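Local coordinates for YghZ aldo-keto reductase (Escherichia coli, PDB 3N6Q), which probably catalyses the nicotinamide-cofactor-dependent reduction of aldehydes or ketones to alcohols, as a TIM-barrel member of the aldo-keto reductase family, at residues L269-E272 against M273-R277; M258-E261 against A262-N265; T319-T322 against K323-A326; S169-P172 against E173-Q176. All blocks are in the same frame, centred on the assembly; numbering follows the deposited sequence.

Interaction 1 (L269-E272 against M273-R277); sequences LLNE and MAQQR
Met273 reaches back one helical turn to Leu269, its N donating to Leu269 O at 3.0 Å. Its side chain leaves with CG anti to the carbonyl carbon (chi1 -65°) and then bends at chi3; CG lies beside Leu269 O, and SD comes alongside Leu270 CD2 at a loose 4.4 Å. The sulfur end carries on toward helix 322-334, where Met273 touches Gln327, Ile328 and His331. Ala274 follows, its N bonded to Leu270 O at 2.9 Å, with its small buried methyl lying against Met284 of helix 281-289. Gln275 N donates to Asn271 O, also at 2.9 Å, and the aliphatic CG of Gln275 packs 3.4 Å from that same oxygen. The Asn271 and Gln275 side chains cross at a slant, their amide planes 60° apart. Gln276 N donates to Glu272 O at 3.1 Å, and its side chain bends at chi2 to bring CG up against that oxygen. At Arg277 the helix stops, and its guanidinium turns to Glu324 and Phe320. This is the regular i to i+4 pattern of the C-terminal turns of an amphipathic helix, one face on its neighbours in a TIM-barrel protein.

Interaction 2 (M258-E261 against A262-N265); sequences MLTE and ANLN
Asn263 OD1 accepts from two donors, Thr260 N and a water that also touches Met258 O. The bond from Thr260 N is 3.1 Å long and nearly straight at the hydrogen (170°), yet the donor stands well above the amide's carbonyl plane, 49° out of it, and so off the lone pairs. In return Asn263 N donates to Thr260 OG1 at 2.9 Å. This exchange is a capping box, with Thr260 as N-cap of helix 261-276. Thr260 holds OG1 between its own N and carbonyl carbon (chi1 65°), which swings the hydroxyl over the first turn to meet the N-H of Asn263. The other end of the asparagine amide is also spoken for: ND2 donates to Gly335 O, tying the helix start to the C-terminal chain. Behind the cap the ordinary helical bonds begin, Leu264 N to Thr260 O at 3.1 Å and Asn265 N to Glu261 O at 2.9 Å. Leu259, just before the cap, pairs with Leu264 five residues on, a hydrophobic staple flanking the box; their side chains cross at about a right angle, with Leu259 CD1 3.9 Å from Leu264 CD2, while Leu259 CD2 lies 3.7 Å from Asn263 OD1.

Interaction 3 (T319-T322 against K323-A326); sequences TFST and KELA
The chain comes in extended through Phe320 and Ser321 and turns into helix 322-334 at Thr322, the first helical bonds running from Leu325 N to Ser321 O at 3.0 Å and from Ala326 N to Thr322 O at 3.1 Å. Ser321 is the N-cap. Its OG sits between its own backbone N and carbonyl carbon (chi1 76°), which turns the oxygen over the helix mouth to accept from Glu324 N at 3.1 Å. Glu324 answers from the other direction: CG starts out beside its own backbone N and the chain then runs out extended, bringing OE1 to 2.9 Å from Ser321 N. That bond is close to straight at the hydrogen, 163°, and uses the anti lone pair of OE1, the one facing away from OE2. OE2 is thereby left to make a salt bridge with Arg277 NH1, so the two carboxylate oxygens serve different partners, which would fix the rotation of the group and probably favour its ionised form. OE1 also lies 3.3 Å from Phe320 CA.

On the other flank Phe320 CB packs 3.7 Å from Leu325 CD2, the two side chains crossing at about a right angle, and CD2 reaches on to the base of the ring, 3.9 Å from Phe320 CG. The ring itself is held further by a cation-pi contact with Arg277 and by an edge-to-face meeting with Trp288 of helix 281-289. A reciprocal Ser-Glu pair with an apolar pair just outside it is a capping box combined with a hydrophobic staple, here at the start of the C-terminal helix.

Interaction 4 (S169-P172 against E173-Q176); sequences SYSP and ERTQ
Pro172 meets Glu173 side by side, the carboxylate curling back over the pyrrolidine ring. Glu173 bends at chi2 (70°) instead of running out, and this brings OE1 to 3.6 Å from Pro172 CD, over the face of the ring. Placed at the first turn, the acid would be expected to interact favourably with the positive end of the helix dipole. Proline suits this first helical position, since no N-H is called for there, and its own carbonyl enters the regular pattern: Gln176 N donates to Pro172 O at 2.8 Å.

Ser171, one residue earlier, is the N-cap. Its OG accepts from Arg174 N at 3.2 Å and also lies against the start of the arginine side chain, 3.5 Å from Arg174 CB. Ser171 O is gripped twice by Thr175: the backbone N comes in at 2.8 Å almost in line with the carbonyl, and the hydroxyl OG1 donates at the same 2.8 Å from well above the carbonyl plane. Two different directions on one oxygen thus pin both the backbone and the side chain of Thr175.

The turn joins strand 162-168 to helix 172-183 in a beta-alpha unit of the TIM barrel. Pro172 and Thr175 pack on helix 208-214, Arg174 and Tyr170 face helix 146-158, and Tyr170 OH bonds to Ser137 OG at the end of the neighbouring strand 132-137.

Overall arrangement
From the N terminus the order is interaction 4, 2, 1, 3. All are local, strictly in series, and none nests in or crosses another. Interaction 4 turns the chain from a barrel strand into helix 172-183 and stands apart, its centre about 29 to 34 Å from the others. Interactions 2 and 1 share helix 261-276, one at its capped start after an unmodelled loop, the other at its end, centres about 17 Å apart. Interaction 3 starts helix 322-334. It touches interaction 1 directly: Arg277, where helix 261-276 ends, reaches Thr319, Phe320 and Glu324, fastening the two helices together beside helix 281-289.

Interaction 1 (L269-E272 against M273-R277)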
ATOM      1  N   LEU B 269      26.687 -44.368  24.747  1.00 19.83           N
ATOM      2  CA  LEU B 269      25.951 -45.463  24.087  1.00 20.52           C
ATOM      3  C   LEU B 269      25.210 -44.948  22.837  1.00 21.00           C
ATOM      4  O   LEU B 269      25.169 -45.609  21.787  1.00 20.74           O
ATOM      5  CB  LEU B 269      24.950 -46.061  25.065  1.00 20.81           C
ATOM      6  CG  LEU B 269      25.576 -46.932  26.168  1.00 22.78           C
ATOM      7  CD1 LEU B 269      24.507 -47.159  27.289  1.00 28.83           C
ATOM      8  CD2 LEU B 269      26.043 -48.249  25.545  1.00 24.30           C
ATOM      9  N   LEU B 270      24.714 -43.720  22.911  1.00 18.72           N
ATOM     10  CA  LEU B 270      24.182 -43.112  21.681  1.00 17.16           C
ATOM     11  C   LEU B 270      25.241 -42.950  20.581  1.00 16.58           C
ATOM     12  O   LEU B 270      24.941 -43.215  19.384  1.00 16.96           O
ATOM     13  CB  LEU B 270      23.480 -41.779  21.986  1.00 16.40           C
ATOM     14  CG  LEU B 270      22.158 -41.924  22.757  1.00 19.47           C
ATOM     15  CD1 LEU B 270      21.834 -40.515  23.347  1.00 22.40           C
ATOM     16  CD2 LEU B 270      21.072 -42.398  21.764  1.00 21.71           C
ATOM     17  N   ASN B 271      26.470 -42.591  20.949  1.00 16.50           N
ATOM     18  CA  ASN B 271      27.543 -42.417  19.962  1.00 18.66           C
ATOM     19  C   ASN B 271      27.909 -43.778  19.345  1.00 21.81           C
ATOM     20  O   ASN B 271      28.253 -43.869  18.134  1.00 19.79           O
ATOM     21  CB  ASN B 271      28.793 -41.817  20.642  1.00 19.87           C
ATOM     22  CG  ASN B 271      29.904 -41.535  19.660  1.00 26.66           C
ATOM     23  OD1 ASN B 271      29.686 -40.902  18.626  1.00 27.70           O
ATOM     24  ND2 ASN B 271      31.103 -42.060  19.946  1.00 27.24           N
ATOM     25  N   GLU B 272      27.871 -44.817  20.198  1.00 21.73           N
ATOM     26  CA  GLU B 272      28.047 -46.187  19.694  1.00 23.13           C
ATOM     27  C   GLU B 272      26.986 -46.591  18.667  1.00 22.95           C
ATOM     28  O   GLU B 272      27.344 -47.198  17.617  1.00 21.40           O
ATOM     29  CB  GLU B 272      28.213 -47.206  20.824  1.00 22.67           C
ATOM     30  CG  GLU B 272      29.511 -47.015  21.529  1.00 21.96           C
ATOM     31  CD  GLU B 272      29.713 -47.950  22.741  1.00 25.63           C
ATOM     32  OE1 GLU B 272      28.815 -48.752  23.078  1.00 29.34           O
ATOM     33  OE2 GLU B 272      30.758 -47.806  23.382  1.00 30.42           O
ATOM     34  N   MET B 273      25.720 -46.239  18.930  1.00 19.57           N
ATOM     35  CA  MET B 273      24.655 -46.458  17.947  1.00 19.54           C
ATOM     36  C   MET B 273      24.979 -45.745  16.675  1.00 19.29           C
ATOM     37  O   MET B 273      24.756 -46.295  15.583  1.00 17.48           O
ATOM     38  CB  MET B 273      23.255 -46.053  18.431  1.00 18.52           C
ATOM     39  CG  MET B 273      22.673 -46.874  19.629  1.00 23.07           C
ATOM     40  SD  MET B 273      20.955 -46.424  19.984  1.00 27.46           S
ATOM     41  CE  MET B 273      20.114 -46.958  18.450  1.00 29.09           C
ATOM     42  N   ALA B 274      25.373 -44.469  16.786  1.00 17.10           N
ATOM     43  CA  ALA B 274      25.676 -43.707  15.567  1.00 18.93           C
ATOM     44  C   ALA B 274      26.786 -44.430  14.752  1.00 19.11           C
ATOM     45  O   ALA B 274      26.691 -44.580  13.520  1.00 17.09           O
ATOM     46  CB  ALA B 274      26.117 -42.262  15.940  1.00 17.06           C
ATOM     47  N   GLN B 275      27.830 -44.871  15.443  1.00 18.65           N
ATOM     48  CA  GLN B 275      28.959 -45.507  14.740  1.00 24.39           C
ATOM     49  C   GLN B 275      28.542 -46.756  13.998  1.00 25.25           C
ATOM     50  O   GLN B 275      29.071 -47.043  12.914  1.00 26.41           O
ATOM     51  CB  GLN B 275      30.086 -45.868  15.717  1.00 25.89           C
ATOM     52  CG  GLN B 275      30.877 -44.665  16.163  1.00 32.44           C
ATOM     53  CD  GLN B 275      31.809 -44.962  17.331  1.00 47.01           C
ATOM     54  OE1 GLN B 275      31.726 -46.024  17.984  1.00 49.60           O
ATOM     55  NE2 GLN B 275      32.671 -43.989  17.639  1.00 49.00           N
ATOM     56  N   GLN B 276      27.591 -47.491  14.577  1.00 25.59           N
ATOM     57  CA  GLN B 276      27.040 -48.717  13.967  1.00 27.87           C
ATOM     58  C   GLN B 276      26.301 -48.367  12.681  1.00 27.24           C
ATOM     59  O   GLN B 276      26.200 -49.186  11.775  1.00 25.29           O
ATOM     60  CB  GLN B 276      26.042 -49.383  14.906  1.00 29.40           C
ATOM     61  CG  GLN B 276      26.626 -49.921  16.214  1.00 34.96           C
ATOM     62  CD  GLN B 276      27.601 -51.059  15.989  1.00 47.77           C
ATOM     63  OE1 GLN B 276      27.467 -51.826  15.014  1.00 47.22           O
ATOM     64  NE2 GLN B 276      28.612 -51.160  16.868  1.00 47.18           N
ATOM     65  N   ARG B 277      25.758 -47.158  12.603  1.00 22.55           N
ATOM     66  CA  ARG B 277      25.061 -46.714  11.401  1.00 21.48           C
ATOM     67  C   ARG B 277      26.075 -46.118  10.430  1.00 20.59           C
ATOM     68  O   ARG B 277      25.703 -45.670   9.354  1.00 25.19           O
ATOM     69  CB  ARG B 277      23.994 -45.650  11.756  1.00 20.80           C
ATOM     70  CG  ARG B 277      22.867 -46.180  12.697  1.00 20.43           C
ATOM     71  CD  ARG B 277      22.115 -44.958  13.293  1.00 20.07           C
ATOM     72  NE  ARG B 277      21.666 -44.050  12.232  1.00 19.88           N
ATOM     73  CZ  ARG B 277      20.600 -44.249  11.449  1.00 18.79           C
ATOM     74  NH1 ARG B 277      19.884 -45.373  11.523  1.00 18.28           N
ATOM     75  NH2 ARG B 277      20.294 -43.352  10.526  1.00 19.49           N
TER

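Interaction 2 (M258-E261 against A262-N265)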
ATOM      1  N   MET B 258      26.433 -29.010  34.438  1.00 20.00           N
ATOM      2  CA  MET B 258      27.477 -29.986  34.155  1.00 20.00           C
ATOM      3  C   MET B 258      26.896 -31.387  34.000  1.00 20.00           C
ATOM      4  O   MET B 258      25.834 -31.718  34.600  1.00 54.72           O
ATOM      5  CB  MET B 258      28.534 -29.975  35.260  1.00 20.00           C
ATOM      6  CG  MET B 258      29.332 -28.684  35.345  1.00 20.00           C
ATOM      7  CE  MET B 258      31.429 -29.650  33.812  1.00 20.00           C
ATOM      8  N   LEU B 259      27.510 -32.230  33.181  1.00 50.00           N
ATOM      9  CA  LEU B 259      26.935 -33.530  32.880  1.00 45.66           C
ATOM     10  C   LEU B 259      27.247 -34.537  33.974  1.00 44.10           C
ATOM     11  O   LEU B 259      28.378 -34.586  34.472  1.00 44.22           O
ATOM     12  CB  LEU B 259      27.463 -34.032  31.551  1.00 45.54           C
ATOM     13  CG  LEU B 259      26.989 -33.200  30.361  1.00 42.42           C
ATOM     14  CD1 LEU B 259      27.874 -33.534  29.186  1.00 44.85           C
ATOM     15  CD2 LEU B 259      25.541 -33.468  30.049  1.00 44.13           C
ATOM     16  N   THR B 260      26.260 -35.371  34.304  1.00 40.16           N
ATOM     17  CA  THR B 260      26.458 -36.437  35.277  1.00 38.12           C
ATOM     18  C   THR B 260      27.197 -37.638  34.673  1.00 38.70           C
ATOM     19  O   THR B 260      27.333 -37.742  33.459  1.00 38.05           O
ATOM     20  CB  THR B 260      25.115 -36.885  35.903  1.00 38.39           C
ATOM     21  OG1 THR B 260      24.280 -37.475  34.904  1.00 33.98           O
ATOM     22  CG2 THR B 260      24.349 -35.678  36.532  1.00 37.28           C
ATOM     23  N   GLU B 261      27.696 -38.537  35.507  1.00 37.83           N
ATOM     24  CA  GLU B 261      28.203 -39.794  34.988  1.00 37.92           C
ATOM     25  C   GLU B 261      27.107 -40.555  34.200  1.00 36.46           C
ATOM     26  O   GLU B 261      27.390 -41.095  33.118  1.00 34.00           O
ATOM     27  CB  GLU B 261      28.829 -40.642  36.104  1.00 40.36           C
ATOM     28  CG  GLU B 261      29.309 -42.035  35.651  1.00 46.33           C
ATOM     29  CD  GLU B 261      30.120 -42.800  36.718  1.00 57.58           C
ATOM     30  OE1 GLU B 261      31.324 -42.486  36.897  1.00 59.69           O
ATOM     31  OE2 GLU B 261      29.562 -43.748  37.341  1.00 61.02           O
ATOM     32  N   ALA B 262      25.865 -40.552  34.695  1.00 34.13           N
ATOM     33  CA  ALA B 262      24.775 -41.236  33.980  1.00 34.52           C
ATOM     34  C   ALA B 262      24.493 -40.582  32.633  1.00 34.60           C
ATOM     35  O   ALA B 262      24.264 -41.284  31.652  1.00 32.17           O
ATOM     36  CB  ALA B 262      23.486 -41.326  34.804  1.00 35.09           C
ATOM     37  N   ASN B 263      24.482 -39.240  32.591  1.00 31.90           N
ATOM     38  CA  ASN B 263      24.317 -38.537  31.319  1.00 31.10           C
ATOM     39  C   ASN B 263      25.360 -39.001  30.311  1.00 29.37           C
ATOM     40  O   ASN B 263      25.039 -39.305  29.160  1.00 28.40           O
ATOM     41  CB  ASN B 263      24.514 -37.021  31.481  1.00 29.55           C
ATOM     42  CG  ASN B 263      23.395 -36.329  32.231  1.00 33.35           C
ATOM     43  OD1 ASN B 263      23.605 -35.200  32.665  1.00 33.76           O
ATOM     44  ND2 ASN B 263      22.195 -36.942  32.333  1.00 28.24           N
ATOM     45  N   LEU B 264      26.621 -38.960  30.729  1.00 28.36           N
ATOM     46  CA  LEU B 264      27.742 -39.284  29.858  1.00 28.96           C
ATOM     47  C   LEU B 264      27.711 -40.720  29.360  1.00 28.25           C
ATOM     48  O   LEU B 264      28.099 -40.986  28.202  1.00 27.68           O
ATOM     49  CB  LEU B 264      29.083 -39.024  30.560  1.00 29.82           C
ATOM     50  CG  LEU B 264      29.382 -37.522  30.690  1.00 32.49           C
ATOM     51  CD1 LEU B 264      30.440 -37.240  31.762  1.00 35.46           C
ATOM     52  CD2 LEU B 264      29.783 -36.918  29.355  1.00 37.29           C
ATOM     53  N   ASN B 265      27.332 -41.635  30.256  1.00 26.05           N
ATOM     54  CA  ASN B 265      27.212 -43.040  29.880  1.00 26.30           C
ATOM     55  C   ASN B 265      26.197 -43.212  28.734  1.00 25.61           C
ATOM     56  O   ASN B 265      26.436 -43.965  27.753  1.00 26.20           O
ATOM     57  CB  ASN B 265      26.774 -43.901  31.065  1.00 26.29           C
ATOM     58  CG  ASN B 265      27.036 -45.380  30.822  1.00 30.57           C
ATOM     59  OD1 ASN B 265      28.191 -45.797  30.675  1.00 37.79           O
ATOM     60  ND2 ASN B 265      25.977 -46.168  30.767  1.00 30.34           N
TER
HETATM   61  O   HOH W   1      23.519 -32.637  34.228  1.00 46.67           O

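Interaction 3 (T319-T322 against K323-A326)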
ATOM      1  N   THR B 319      17.343 -43.149   7.417  1.00 20.00           N
ATOM      2  CA  THR B 319      16.378 -44.192   7.856  1.00 22.49           C
ATOM      3  C   THR B 319      16.729 -44.765   9.225  1.00 17.90           C
ATOM      4  O   THR B 319      17.896 -45.123   9.493  1.00 20.13           O
ATOM      5  CB  THR B 319      16.243 -45.332   6.803  1.00 22.76           C
ATOM      6  OG1 THR B 319      17.501 -45.930   6.647  1.00 28.84           O
ATOM      7  CG2 THR B 319      15.878 -44.801   5.436  1.00 25.68           C
ATOM      8  N   PHE B 320      15.695 -44.977  10.041  1.00 19.58           N
ATOM      9  CA  PHE B 320      15.849 -45.637  11.327  1.00 19.22           C
ATOM     10  C   PHE B 320      14.814 -46.771  11.412  1.00 20.40           C
ATOM     11  O   PHE B 320      13.669 -46.548  11.120  1.00 21.69           O
ATOM     12  CB  PHE B 320      15.519 -44.643  12.460  1.00 18.86           C
ATOM     13  CG  PHE B 320      16.563 -43.530  12.621  1.00 16.92           C
ATOM     14  CD1 PHE B 320      17.574 -43.650  13.614  1.00 17.10           C
ATOM     15  CD2 PHE B 320      16.579 -42.430  11.736  1.00 18.48           C
ATOM     16  CE1 PHE B 320      18.602 -42.590  13.765  1.00 18.50           C
ATOM     17  CE2 PHE B 320      17.619 -41.451  11.829  1.00 18.20           C
ATOM     18  CZ  PHE B 320      18.585 -41.528  12.846  1.00 17.85           C
ATOM     19  N   SER B 321      15.217 -47.918  11.933  1.00 19.61           N
ATOM     20  CA  SER B 321      14.232 -48.978  12.230  1.00 21.82           C
ATOM     21  C   SER B 321      13.459 -48.639  13.515  1.00 22.34           C
ATOM     22  O   SER B 321      13.860 -47.793  14.349  1.00 20.15           O
ATOM     23  CB  SER B 321      14.931 -50.313  12.371  1.00 19.78           C
ATOM     24  OG  SER B 321      15.573 -50.368  13.619  1.00 20.39           O
ATOM     25  N   THR B 322      12.302 -49.287  13.671  1.00 21.13           N
ATOM     26  CA  THR B 322      11.558 -49.182  14.893  1.00 20.83           C
ATOM     27  C   THR B 322      12.374 -49.580  16.118  1.00 20.08           C
ATOM     28  O   THR B 322      12.327 -48.898  17.157  1.00 19.60           O
ATOM     29  CB  THR B 322      10.285 -50.046  14.786  1.00 21.94           C
ATOM     30  OG1 THR B 322       9.422 -49.437  13.815  1.00 27.77           O
ATOM     31  CG2 THR B 322       9.621 -50.111  16.076  1.00 24.74           C
ATOM     32  N   LYS B 323      13.174 -50.639  15.996  1.00 20.51           N
ATOM     33  CA  LYS B 323      14.003 -51.081  17.101  1.00 19.56           C
ATOM     34  C   LYS B 323      15.029 -49.975  17.506  1.00 19.42           C
ATOM     35  O   LYS B 323      15.306 -49.792  18.689  1.00 19.14           O
ATOM     36  CB  LYS B 323      14.790 -52.319  16.657  1.00 20.07           C
ATOM     37  CG  LYS B 323      15.655 -52.950  17.744  1.00 24.01           C
ATOM     38  CD  LYS B 323      16.313 -54.245  17.211  1.00 27.20           C
ATOM     39  CE  LYS B 323      17.034 -54.991  18.324  1.00 31.87           C
ATOM     40  NZ  LYS B 323      17.764 -56.130  17.722  1.00 41.76           N
ATOM     41  N   GLU B 324      15.664 -49.370  16.502  1.00 19.73           N
ATOM     42  CA  GLU B 324      16.660 -48.312  16.720  1.00 20.07           C
ATOM     43  C   GLU B 324      16.008 -47.132  17.405  1.00 18.94           C
ATOM     44  O   GLU B 324      16.557 -46.584  18.370  1.00 21.36           O
ATOM     45  CB  GLU B 324      17.206 -47.801  15.373  1.00 20.44           C
ATOM     46  CG  GLU B 324      18.350 -48.562  14.827  1.00 25.20           C
ATOM     47  CD  GLU B 324      18.844 -47.956  13.497  1.00 28.60           C
ATOM     48  OE1 GLU B 324      18.031 -47.791  12.580  1.00 25.38           O
ATOM     49  OE2 GLU B 324      20.046 -47.682  13.386  1.00 27.72           O
ATOM     50  N   LEU B 325      14.848 -46.714  16.916  1.00 19.54           N
ATOM     51  CA  LEU B 325      14.153 -45.587  17.549  1.00 18.71           C
ATOM     52  C   LEU B 325      13.833 -45.818  19.046  1.00 22.59           C
ATOM     53  O   LEU B 325      13.986 -44.904  19.886  1.00 20.16           O
ATOM     54  CB  LEU B 325      12.896 -45.190  16.754  1.00 18.89           C
ATOM     55  CG  LEU B 325      13.183 -44.640  15.347  1.00 20.05           C
ATOM     56  CD1 LEU B 325      11.821 -44.394  14.662  1.00 21.58           C
ATOM     57  CD2 LEU B 325      14.017 -43.251  15.526  1.00 16.82           C
ATOM     58  N   ALA B 326      13.374 -47.042  19.368  1.00 19.02           N
ATOM     59  CA  ALA B 326      13.030 -47.407  20.703  1.00 20.24           C
ATOM     60  C   ALA B 326      14.297 -47.471  21.553  1.00 19.79           C
ATOM     61  O   ALA B 326      14.301 -47.041  22.709  1.00 21.05           O
ATOM     62  CB  ALA B 326      12.320 -48.810  20.708  1.00 21.12           C
TER
HETATM   63  O   HOH W   2      18.452 -48.325  10.218  1.00 31.05           O

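Interaction 4 (S169-P172 against E173-Q176)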
ATOM      1  N   SER B 169       9.110 -20.250  18.942  1.00 19.56           N
ATOM      2  CA  SER B 169       8.838 -20.629  20.320  1.00 20.70           C
ATOM      3  C   SER B 169       7.467 -20.248  20.864  1.00 19.02           C
ATOM      4  O   SER B 169       7.316 -19.938  22.049  1.00 21.99           O
ATOM      5  CB  SER B 169       9.994 -20.288  21.250  1.00 24.60           C
ATOM      6  OG  SER B 169      11.267 -20.675  20.661  1.00 32.87           O
ATOM      7  N   TYR B 170       6.451 -20.366  20.015  1.00 16.02           N
ATOM      8  CA  TYR B 170       5.057 -20.164  20.406  1.00 14.57           C
ATOM      9  C   TYR B 170       4.510 -21.538  20.728  1.00 16.28           C
ATOM     10  O   TYR B 170       4.731 -22.466  19.972  1.00 15.86           O
ATOM     11  CB  TYR B 170       4.262 -19.577  19.251  1.00 16.01           C
ATOM     12  CG  TYR B 170       4.402 -18.058  19.172  1.00 12.90           C
ATOM     13  CD1 TYR B 170       5.663 -17.475  18.957  1.00 16.90           C
ATOM     14  CD2 TYR B 170       3.273 -17.263  19.160  1.00 15.40           C
ATOM     15  CE1 TYR B 170       5.805 -16.049  18.864  1.00 14.58           C
ATOM     16  CE2 TYR B 170       3.378 -15.879  19.007  1.00 20.04           C
ATOM     17  CZ  TYR B 170       4.635 -15.293  18.836  1.00 15.36           C
ATOM     18  OH  TYR B 170       4.655 -13.916  18.707  1.00 15.97           O
ATOM     19  N   SER B 171       3.785 -21.648  21.838  1.00 18.03           N
ATOM     20  CA  SER B 171       2.995 -22.881  22.094  1.00 18.98           C
ATOM     21  C   SER B 171       2.043 -23.266  20.949  1.00 18.71           C
ATOM     22  O   SER B 171       1.671 -22.447  20.093  1.00 16.44           O
ATOM     23  CB  SER B 171       2.196 -22.700  23.390  1.00 17.95           C
ATOM     24  OG  SER B 171       1.180 -21.709  23.163  1.00 17.66           O
ATOM     25  N   PRO B 172       1.546 -24.531  20.966  1.00 17.53           N
ATOM     26  CA  PRO B 172       0.491 -24.893  20.025  1.00 18.40           C
ATOM     27  C   PRO B 172      -0.699 -23.927  19.990  1.00 18.53           C
ATOM     28  O   PRO B 172      -1.170 -23.558  18.900  1.00 19.32           O
ATOM     29  CB  PRO B 172       0.070 -26.331  20.466  1.00 18.58           C
ATOM     30  CG  PRO B 172       1.225 -26.859  21.270  1.00 15.59           C
ATOM     31  CD  PRO B 172       1.935 -25.636  21.887  1.00 19.23           C
ATOM     32  N   GLU B 173      -1.242 -23.581  21.157  1.00 19.39           N
ATOM     33  CA  GLU B 173      -2.449 -22.761  21.225  1.00 20.21           C
ATOM     34  C   GLU B 173      -2.137 -21.360  20.651  1.00 18.82           C
ATOM     35  O   GLU B 173      -2.926 -20.822  19.874  1.00 17.90           O
ATOM     36  CB  GLU B 173      -2.858 -22.628  22.699  1.00 23.07           C
ATOM     37  CG  GLU B 173      -3.239 -23.986  23.383  1.00 30.34           C
ATOM     38  CD  GLU B 173      -2.053 -24.987  23.645  1.00 42.15           C
ATOM     39  OE1 GLU B 173      -0.853 -24.584  23.851  1.00 24.94           O
ATOM     40  OE2 GLU B 173      -2.376 -26.212  23.688  1.00 43.96           O
ATOM     41  N   ARG B 174      -1.006 -20.775  21.069  1.00 19.31           N
ATOM     42  CA  ARG B 174      -0.592 -19.454  20.512  1.00 17.93           C
ATOM     43  C   ARG B 174      -0.296 -19.510  18.986  1.00 18.36           C
ATOM     44  O   ARG B 174      -0.693 -18.612  18.223  1.00 17.78           O
ATOM     45  CB  ARG B 174       0.569 -18.879  21.280  1.00 17.57           C
ATOM     46  CG  ARG B 174       0.155 -18.386  22.673  1.00 18.60           C
ATOM     47  CD  ARG B 174       1.344 -17.862  23.477  1.00 18.58           C
ATOM     48  NE  ARG B 174       0.930 -17.304  24.777  1.00 22.39           N
ATOM     49  CZ  ARG B 174       0.539 -16.032  24.983  1.00 24.17           C
ATOM     50  NH1 ARG B 174       0.303 -15.208  23.957  1.00 25.81           N
ATOM     51  NH2 ARG B 174       0.266 -15.620  26.230  1.00 28.11           N
ATOM     52  N   THR B 175       0.360 -20.590  18.539  1.00 16.45           N
ATOM     53  CA  THR B 175       0.545 -20.836  17.106  1.00 15.80           C
ATOM     54  C   THR B 175      -0.761 -20.866  16.361  1.00 16.05           C
ATOM     55  O   THR B 175      -0.964 -20.206  15.324  1.00 13.67           O
ATOM     56  CB  THR B 175       1.333 -22.148  16.868  1.00 15.48           C
ATOM     57  OG1 THR B 175       2.606 -22.029  17.514  1.00 14.65           O
ATOM     58  CG2 THR B 175       1.517 -22.411  15.376  1.00 16.29           C
ATOM     59  N   GLN B 176      -1.719 -21.611  16.909  1.00 17.20           N
ATOM     60  CA  GLN B 176      -3.003 -21.647  16.256  1.00 17.63           C
ATOM     61  C   GLN B 176      -3.690 -20.260  16.180  1.00 15.89           C
ATOM     62  O   GLN B 176      -4.285 -19.916  15.143  1.00 16.72           O
ATOM     63  CB  GLN B 176      -3.920 -22.681  16.950  1.00 17.86           C
ATOM     64  CG  GLN B 176      -5.354 -22.679  16.407  1.00 22.46           C
ATOM     65  CD  GLN B 176      -5.418 -23.387  15.101  1.00 21.30           C
ATOM     66  OE1 GLN B 176      -4.746 -24.402  14.912  1.00 26.99           O
ATOM     67  NE2 GLN B 176      -6.284 -22.914  14.198  1.00 26.83           N
TER